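DUF1818 domain-containing protein (Prochlorococcus marinus, PDB 2IT9) is of unknown function but belongs to a family related to single-stranded DNA-binding proteins of the PC4 type and may bind DNA. Local coordinates at residues G9-I13 with N113-M118; L49-K54 with D82-L88. All blocks are in the same frame, centred on the assembly; numbering follows the deposited sequence.

Interaction 1. Residues G9-I13 with N113-M118; sequences GWRII and NVVNAM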
ATOM      1  N   GLY A   9       9.585  -8.864  -2.813  1.00 33.43           N
ATOM      2  CA  GLY A   9       9.195  -7.504  -2.470  1.00 33.61           C
ATOM      3  C   GLY A   9       8.359  -6.728  -3.465  1.00 31.07           C
ATOM      4  O   GLY A   9       8.008  -5.589  -3.200  1.00 32.49           O
ATOM      5  N   TRP A  10       7.958  -7.355  -4.580  1.00 33.15           N
ATOM      6  CA  TRP A  10       7.178  -6.655  -5.574  1.00 32.90           C
ATOM      7  C   TRP A  10       6.373  -7.547  -6.554  1.00 30.53           C
ATOM      8  O   TRP A  10       6.685  -8.700  -6.819  1.00 31.03           O
ATOM      9  CB  TRP A  10       8.134  -5.791  -6.435  1.00 32.09           C
ATOM     10  CG  TRP A  10       9.055  -6.634  -7.285  1.00 30.05           C
ATOM     11  CD1 TRP A  10      10.226  -7.206  -6.923  1.00 30.04           C
ATOM     12  CD2 TRP A  10       8.826  -7.013  -8.629  1.00 30.76           C
ATOM     13  NE1 TRP A  10      10.755  -7.910  -7.963  1.00 33.20           N
ATOM     14  CE2 TRP A  10       9.899  -7.844  -9.021  1.00 33.30           C
ATOM     15  CE3 TRP A  10       7.818  -6.733  -9.548  1.00 34.01           C
ATOM     16  CZ2 TRP A  10      10.005  -8.371 -10.292  1.00 34.05           C
ATOM     17  CZ3 TRP A  10       7.917  -7.312 -10.818  1.00 32.45           C
ATOM     18  CH2 TRP A  10       8.993  -8.076 -11.173  1.00 34.95           C
ATOM     19  N   ARG A  11       5.379  -6.903  -7.146  1.00 31.47           N
ATOM     20  CA  ARG A  11       4.615  -7.491  -8.216  1.00 33.67           C
ATOM     21  C   ARG A  11       3.912  -6.408  -9.061  1.00 28.25           C
ATOM     22  O   ARG A  11       3.618  -5.281  -8.577  1.00 32.40           O
ATOM     23  CB  ARG A  11       3.616  -8.527  -7.687  1.00 34.24           C
ATOM     24  CG  ARG A  11       2.545  -7.901  -6.815  1.00 36.23           C
ATOM     25  CD  ARG A  11       1.655  -8.975  -6.229  1.00 37.23           C
ATOM     26  NE  ARG A  11       0.891  -8.385  -5.120  1.00 43.64           N
ATOM     27  CZ  ARG A  11      -0.351  -8.736  -4.801  1.00 45.34           C
ATOM     28  NH1 ARG A  11      -1.037  -9.617  -5.541  1.00 40.65           N
ATOM     29  NH2 ARG A  11      -0.939  -8.171  -3.761  1.00 40.50           N
ATOM     30  N   ILE A  12       3.623  -6.766 -10.306  1.00 30.76           N
ATOM     31  CA  ILE A  12       2.869  -5.964 -11.249  1.00 29.53           C
ATOM     32  C   ILE A  12       1.941  -6.929 -11.979  1.00 32.27           C
ATOM     33  O   ILE A  12       2.394  -7.966 -12.425  1.00 31.55           O
ATOM     34  CB  ILE A  12       3.750  -5.287 -12.276  1.00 30.58           C
ATOM     35  CG1 ILE A  12       4.819  -4.456 -11.581  1.00 35.01           C
ATOM     36  CG2 ILE A  12       2.938  -4.435 -13.205  1.00 33.56           C
ATOM     37  CD1 ILE A  12       5.618  -3.701 -12.567  1.00 37.26           C
ATOM     38  N   ILE A  13       0.657  -6.589 -12.077  1.00 32.47           N
ATOM     39  CA  ILE A  13      -0.298  -7.466 -12.697  1.00 32.96           C
ATOM     40  C   ILE A  13      -1.213  -6.692 -13.631  1.00 34.08           C
ATOM     41  O   ILE A  13      -1.699  -5.630 -13.261  1.00 36.62           O
ATOM     42  CB  ILE A  13      -1.224  -8.245 -11.670  1.00 32.53           C
ATOM     43  CG1 ILE A  13      -0.418  -8.888 -10.545  1.00 34.79           C
ATOM     44  CG2 ILE A  13      -2.159  -9.278 -12.478  1.00 35.14           C
ATOM     45  CD1 ILE A  13      -1.207  -9.525  -9.468  1.00 36.69           C
ATOM     46  N   ASN A 113      14.328  -4.240  -9.966  1.00 33.77           N
ATOM     47  CA  ASN A 113      13.528  -5.325 -10.522  1.00 34.70           C
ATOM     48  C   ASN A 113      12.195  -4.804 -11.007  1.00 33.31           C
ATOM     49  O   ASN A 113      11.724  -5.212 -12.058  1.00 33.67           O
ATOM     50  CB  ASN A 113      13.420  -6.474  -9.511  1.00 34.52           C
ATOM     51  CG  ASN A 113      14.790  -7.043  -9.128  1.00 38.53           C
ATOM     52  OD1 ASN A 113      15.601  -7.398  -9.984  1.00 39.40           O
ATOM     53  ND2 ASN A 113      15.040  -7.152  -7.842  1.00 43.81           N
ATOM     54  N   VAL A 114      11.602  -3.861 -10.271  1.00 30.50           N
ATOM     55  CA  VAL A 114      10.348  -3.246 -10.662  1.00 33.42           C
ATOM     56  C   VAL A 114      10.536  -2.518 -11.991  1.00 34.59           C
ATOM     57  O   VAL A 114       9.701  -2.637 -12.909  1.00 33.71           O
ATOM     58  CB  VAL A 114       9.861  -2.285  -9.613  1.00 33.06           C
ATOM     59  CG1 VAL A 114       8.706  -1.438 -10.136  1.00 32.14           C
ATOM     60  CG2 VAL A 114       9.423  -3.082  -8.368  1.00 34.24           C
ATOM     61  N   VAL A 115      11.629  -1.777 -12.103  1.00 33.33           N
ATOM     62  CA  VAL A 115      11.905  -1.027 -13.332  1.00 33.71           C
ATOM     63  C   VAL A 115      12.027  -1.972 -14.493  1.00 33.88           C
ATOM     64  O   VAL A 115      11.433  -1.742 -15.547  1.00 36.59           O
ATOM     65  CB  VAL A 115      13.167  -0.116 -13.187  1.00 34.57           C
ATOM     66  CG1 VAL A 115      13.656   0.358 -14.536  1.00 42.55           C
ATOM     67  CG2 VAL A 115      12.832   1.080 -12.279  1.00 39.28           C
ATOM     68  N   ASN A 116      12.820  -3.027 -14.320  1.00 33.54           N
ATOM     69  CA  ASN A 116      12.981  -4.012 -15.366  1.00 35.06           C
ATOM     70  C   ASN A 116      11.641  -4.599 -15.825  1.00 35.88           C
ATOM     71  O   ASN A 116      11.436  -4.796 -17.041  1.00 37.01           O
ATOM     72  CB  ASN A 116      13.958  -5.106 -14.910  1.00 34.87           C
ATOM     73  CG  ASN A 116      15.416  -4.603 -14.828  1.00 44.09           C
ATOM     74  OD1 ASN A 116      15.776  -3.568 -15.416  1.00 52.63           O
ATOM     75  ND2 ASN A 116      16.265  -5.364 -14.132  1.00 53.48           N
ATOM     76  N   ALA A 117      10.742  -4.870 -14.867  1.00 33.78           N
ATOM     77  CA  ALA A 117       9.398  -5.412 -15.179  1.00 35.54           C
ATOM     78  C   ALA A 117       8.573  -4.381 -15.929  1.00 34.74           C
ATOM     79  O   ALA A 117       7.866  -4.727 -16.850  1.00 34.80           O
ATOM     80  CB  ALA A 117       8.661  -5.840 -13.901  1.00 37.73           C
HETATM   81  N   MSE A 118       8.627  -3.116 -15.513  1.00 34.54           N
HETATM   82  CA  MSE A 118       7.890  -2.050 -16.185  1.00 37.41           C
HETATM   83  C   MSE A 118       8.302  -1.931 -17.609  1.00 38.98           C
HETATM   84  O   MSE A 118       7.441  -1.796 -18.483  1.00 39.38           O
HETATM   85  CB  MSE A 118       8.121  -0.700 -15.496  1.00 35.25           C
HETATM   86  CG  MSE A 118       7.440  -0.616 -14.198  1.00 38.93           C
HETATM   87 SE   MSE A 118       7.774   1.111 -13.361  0.75 42.71          SE
HETATM   88  CE  MSE A 118       6.532   0.965 -11.946  1.00 41.99           C
TER
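The indole of W10 lies against V114 and N113, where the helix near the C terminus packs on the first four-stranded antiparallel sheet of a fold that, as in Whirly-type proteins, has two such sheets, each followed by a helix. Strand 10-13 and helix 113-118 run nearly parallel, with axes 9.0 Å apart at 16°. W10 has its CG between the backbone N and the carbonyl carbon (chi1 68°), which turns one face of the ring to the helix backbone, over V114 CA and N113 O. On that same side, at the pyrrole end, N113 contributes its methylene rather than its amide, with CB 3.4 Å from W10 NE1. V114 CG2 comes to 3.6 Å from W10 CB, while the other end of the indole meets A117 obliquely, CZ3 lying 3.5 Å from the methyl carbon CB. K5 of the adjacent strand 2-7 and W106 of the second sheet also touch W10, which therefore sits where the helix and both sheets meet. Replacing W10 by an alanine would probably open a gap between strand 10-15 and the middle of helix 110-120, leaving V114 CG2 and A117 CB without the indole they pack on. R11 points the other way and makes a salt bridge with E103 of the second subunit. One step further along the strand, buried I12 runs out extended (chi2 -175°), carrying its terminal methyl to the helix; its side chain and that of the selenomethionine M118 cross at about a right angle. That methyl, I12 CD1, stands 4.0 Å from A117 CB and 3.9 Å from M118 CG.

Interaction 2. Residues L49-K54 with D82-L88; sequences LCDQYK and DQYGWNL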
ATOM      1  N   LEU A  49      13.028   9.192 -13.847  1.00 32.19           N
ATOM      2  CA  LEU A  49      13.846   9.263 -12.623  1.00 35.71           C
ATOM      3  C   LEU A  49      15.005   8.269 -12.651  1.00 37.77           C
ATOM      4  O   LEU A  49      16.165   8.640 -12.390  1.00 35.47           O
ATOM      5  CB  LEU A  49      12.999   9.023 -11.380  1.00 36.42           C
ATOM      6  CG  LEU A  49      12.080  10.145 -10.943  1.00 34.84           C
ATOM      7  CD1 LEU A  49      11.144   9.593  -9.877  1.00 39.47           C
ATOM      8  CD2 LEU A  49      12.873  11.294 -10.386  1.00 39.78           C
ATOM      9  N   CYS A  50      14.694   7.029 -13.021  1.00 37.89           N
ATOM     10  CA  CYS A  50      15.704   5.973 -13.099  1.00 40.25           C
ATOM     11  C   CYS A  50      16.850   6.390 -14.029  1.00 39.35           C
ATOM     12  O   CYS A  50      18.029   6.365 -13.615  1.00 43.00           O
ATOM     13  CB  CYS A  50      15.068   4.589 -13.469  1.00 36.85           C
ATOM     14  SG  CYS A  50      16.327   3.277 -13.494  1.00 46.73           S
ATOM     15  N   ASP A  51      16.551   6.875 -15.232  1.00 38.02           N
ATOM     16  CA  ASP A  51      17.597   7.267 -16.156  1.00 38.03           C
ATOM     17  C   ASP A  51      18.454   8.393 -15.593  1.00 38.35           C
ATOM     18  O   ASP A  51      19.683   8.372 -15.729  1.00 37.55           O
ATOM     19  CB  ASP A  51      17.016   7.715 -17.517  1.00 39.30           C
ATOM     20  CG  ASP A  51      16.420   6.548 -18.335  1.00 48.37           C
ATOM     21  OD1 ASP A  51      16.550   5.348 -17.952  1.00 55.65           O
ATOM     22  OD2 ASP A  51      15.796   6.852 -19.371  1.00 56.47           O
ATOM     23  N   GLN A  52      17.808   9.391 -14.992  1.00 36.24           N
ATOM     24  CA  GLN A  52      18.549  10.504 -14.415  1.00 34.94           C
ATOM     25  C   GLN A  52      19.462  10.065 -13.276  1.00 35.07           C
ATOM     26  O   GLN A  52      20.611  10.520 -13.182  1.00 36.80           O
ATOM     27  CB  GLN A  52      17.616  11.539 -13.883  1.00 33.70           C
ATOM     28  CG  GLN A  52      18.357  12.762 -13.497  1.00 36.29           C
ATOM     29  CD  GLN A  52      17.452  13.815 -13.015  1.00 36.41           C
ATOM     30  OE1 GLN A  52      16.306  13.527 -12.639  1.00 44.89           O
ATOM     31  NE2 GLN A  52      17.926  15.077 -13.068  1.00 40.79           N
ATOM     32  N   TYR A  53      18.936   9.212 -12.398  1.00 35.28           N
ATOM     33  CA  TYR A  53      19.725   8.658 -11.330  1.00 35.95           C
ATOM     34  C   TYR A  53      20.949   7.926 -11.880  1.00 37.29           C
ATOM     35  O   TYR A  53      22.059   8.132 -11.394  1.00 36.17           O
ATOM     36  CB  TYR A  53      18.896   7.726 -10.466  1.00 36.12           C
ATOM     37  CG  TYR A  53      19.741   6.780  -9.628  1.00 33.52           C
ATOM     38  CD1 TYR A  53      20.341   7.202  -8.450  1.00 33.76           C
ATOM     39  CD2 TYR A  53      19.973   5.477 -10.042  1.00 35.44           C
ATOM     40  CE1 TYR A  53      21.145   6.331  -7.688  1.00 35.48           C
ATOM     41  CE2 TYR A  53      20.752   4.607  -9.289  1.00 39.55           C
ATOM     42  CZ  TYR A  53      21.353   5.030  -8.124  1.00 37.08           C
ATOM     43  OH  TYR A  53      22.149   4.133  -7.404  1.00 36.84           O
ATOM     44  N   LYS A  54      20.757   7.074 -12.889  1.00 39.74           N
ATOM     45  CA  LYS A  54      21.866   6.308 -13.483  0.50 41.50           C
ATOM     46  C   LYS A  54      22.996   7.231 -13.949  1.00 41.33           C
ATOM     47  O   LYS A  54      24.186   6.864 -13.883  1.00 40.08           O
ATOM     48  CB  LYS A  54      21.368   5.425 -14.650  0.50 43.00           C
ATOM     49  CG  LYS A  54      20.385   4.286 -14.269  0.50 46.61           C
ATOM     50  CD  LYS A  54      21.040   3.161 -13.464  0.50 51.97           C
ATOM     51  CE  LYS A  54      20.072   1.998 -13.163  0.50 52.69           C
ATOM     52  NZ  LYS A  54      18.968   2.320 -12.202  0.50 47.52           N
ATOM     53  N   ASP A  82      22.083   6.419  -3.487  1.00 32.22           N
ATOM     54  CA  ASP A  82      23.501   6.671  -3.451  1.00 33.15           C
ATOM     55  C   ASP A  82      24.060   5.822  -4.586  1.00 30.41           C
ATOM     56  O   ASP A  82      23.301   5.317  -5.385  1.00 32.63           O
ATOM     57  CB  ASP A  82      24.092   6.336  -2.075  1.00 33.49           C
ATOM     58  CG  ASP A  82      23.828   4.892  -1.630  1.00 38.05           C
ATOM     59  OD1 ASP A  82      23.529   4.012  -2.466  1.00 32.70           O
ATOM     60  OD2 ASP A  82      23.944   4.628  -0.417  1.00 45.10           O
ATOM     61  N   GLN A  83      25.368   5.666  -4.642  1.00 33.49           N
ATOM     62  CA  GLN A  83      25.967   4.890  -5.699  1.00 35.66           C
ATOM     63  C   GLN A  83      25.612   3.393  -5.693  1.00 36.17           C
ATOM     64  O   GLN A  83      25.833   2.730  -6.696  1.00 39.12           O
ATOM     65  CB  GLN A  83      27.473   5.034  -5.660  1.00 34.25           C
ATOM     66  CG  GLN A  83      28.168   4.374  -4.470  1.00 36.65           C
ATOM     67  CD  GLN A  83      29.661   4.423  -4.631  1.00 41.24           C
ATOM     68  OE1 GLN A  83      30.154   4.100  -5.704  1.00 42.64           O
ATOM     69  NE2 GLN A  83      30.401   4.849  -3.582  1.00 40.38           N
ATOM     70  N   TYR A  84      25.067   2.869  -4.591  1.00 35.28           N
ATOM     71  CA  TYR A  84      24.804   1.438  -4.475  1.00 33.63           C
ATOM     72  C   TYR A  84      23.358   1.071  -4.750  1.00 33.33           C
ATOM     73  O   TYR A  84      23.063  -0.078  -4.983  1.00 35.56           O
ATOM     74  CB  TYR A  84      25.258   0.956  -3.092  1.00 34.62           C
ATOM     75  CG  TYR A  84      26.663   1.411  -2.739  1.00 34.00           C
ATOM     76  CD1 TYR A  84      27.762   0.814  -3.323  1.00 35.91           C
ATOM     77  CD2 TYR A  84      26.884   2.457  -1.837  1.00 37.04           C
ATOM     78  CE1 TYR A  84      29.045   1.216  -3.027  1.00 38.13           C
ATOM     79  CE2 TYR A  84      28.180   2.875  -1.523  1.00 38.57           C
ATOM     80  CZ  TYR A  84      29.260   2.248  -2.123  1.00 40.05           C
ATOM     81  OH  TYR A  84      30.565   2.631  -1.843  1.00 41.67           O
ATOM     82  N   GLY A  85      22.449   2.037  -4.744  1.00 29.81           N
ATOM     83  CA  GLY A  85      21.065   1.742  -5.006  1.00 33.74           C
ATOM     84  C   GLY A  85      20.148   2.898  -4.672  1.00 30.64           C
ATOM     85  O   GLY A  85      20.583   3.986  -4.244  1.00 31.00           O
ATOM     86  N   TRP A  86      18.867   2.656  -4.888  1.00 28.93           N
ATOM     87  CA  TRP A  86      17.864   3.667  -4.639  1.00 31.78           C
ATOM     88  C   TRP A  86      16.503   3.150  -4.246  1.00 32.14           C
ATOM     89  O   TRP A  86      16.113   2.087  -4.677  1.00 33.11           O
ATOM     90  CB  TRP A  86      17.696   4.556  -5.868  1.00 33.25           C
ATOM     91  CG  TRP A  86      17.363   3.767  -7.129  1.00 32.82           C
ATOM     92  CD1 TRP A  86      18.232   3.029  -7.886  1.00 40.59           C
ATOM     93  CD2 TRP A  86      16.094   3.679  -7.792  1.00 35.39           C
ATOM     94  NE1 TRP A  86      17.571   2.432  -8.929  1.00 41.11           N
ATOM     95  CE2 TRP A  86      16.269   2.846  -8.920  1.00 38.14           C
ATOM     96  CE3 TRP A  86      14.824   4.188  -7.526  1.00 36.65           C
ATOM     97  CZ2 TRP A  86      15.234   2.534  -9.786  1.00 38.31           C
ATOM     98  CZ3 TRP A  86      13.792   3.880  -8.390  1.00 38.47           C
ATOM     99  CH2 TRP A  86      14.006   3.060  -9.518  1.00 37.95           C
ATOM    100  N   ASN A  87      15.765   3.948  -3.458  1.00 31.84           N
ATOM    101  CA  ASN A  87      14.398   3.599  -3.080  1.00 32.61           C
ATOM    102  C   ASN A  87      13.465   4.597  -3.757  1.00 33.44           C
ATOM    103  O   ASN A  87      13.895   5.629  -4.319  1.00 34.53           O
ATOM    104  CB  ASN A  87      14.185   3.550  -1.556  1.00 32.45           C
ATOM    105  CG  ASN A  87      14.476   4.863  -0.880  1.00 37.01           C
ATOM    106  OD1 ASN A  87      14.140   5.918  -1.385  1.00 36.51           O
ATOM    107  ND2 ASN A  87      15.105   4.793   0.275  1.00 41.76           N
ATOM    108  N   LEU A  88      12.170   4.289  -3.720  1.00 33.87           N
ATOM    109  CA  LEU A  88      11.184   5.087  -4.420  1.00 33.25           C
ATOM    110  C   LEU A  88       9.890   5.202  -3.647  1.00 36.85           C
ATOM    111  O   LEU A  88       9.291   4.177  -3.275  1.00 35.23           O
ATOM    112  CB  LEU A  88      10.881   4.473  -5.797  1.00 35.64           C
ATOM    113  CG  LEU A  88       9.903   5.263  -6.701  1.00 35.01           C
ATOM    114  CD1 LEU A  88      10.535   6.539  -7.153  1.00 37.11           C
ATOM    115  CD2 LEU A  88       9.520   4.410  -7.872  1.00 43.07           C
TER
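Y53 and W86 set their rings obliquely against each other where helix 36-56 packs on the second four-stranded antiparallel sheet, next to the tight β-hairpin turn that joins strands 75-82 and 85-92. The planes meet at 45°, with the phenol 4.5 Å, centroid to centroid, from the five-membered ring of W86, too tilted for a stack and too flat for a T-shape. Atom CG of the indole lies over one face of the phenol, offset toward its rim, and the closest touch is Y53 CE2 to W86 CD1 at 3.3 Å. With CG anti to the backbone N (chi1 161°), the tyrosine ring reaches from the helix to the hairpin, where its hydroxyl OH donates to D82 O at 2.6 Å. The carbonyl oxygen sits in the plane of the phenol at its edge and receives the donor almost straight on (167°). The turn has its own brace: D82 OD1 accepts from Y84 N at 2.9 Å, an Asx turn, and also forms a salt bridge with R108. At the edge of the phenol, in one of its two modelled conformers, the bent chain of K54 approaches the indole obliquely, NZ 3.6 Å from W86 NE1; N112 OD1 accepts a hydrogen bond from this indole nitrogen and a weak one from the lysine. C50 supplies a sulfur-aromatic contact from an oblique position, its SG 3.9 Å from W86 CZ2. One helical turn before Y53, buried L49 extends the apolar seam along the strand, ending in a meeting of methyls, L49 CD1 with L88 CD1 at 4.1 Å.

From the N terminus the chain enters interaction 1 at once, in strand 10-15 of the first sheet, but its partner, helix 110-120, comes some hundred residues later, so this contact closes a loop spanning most of the protein. Interaction 2 is nested within that loop: helix 36-56, which follows the first sheet, packs on strand 85-92 of the second across a shorter excursion. Interaction 1 thus ties the C-terminal helix back to the first sheet, and interaction 2 joins the first helix to the second sheet. Their centres are about 16 Å apart, yet they touch through V115, whose CG2 lies 3.6 Å from W86 CH2.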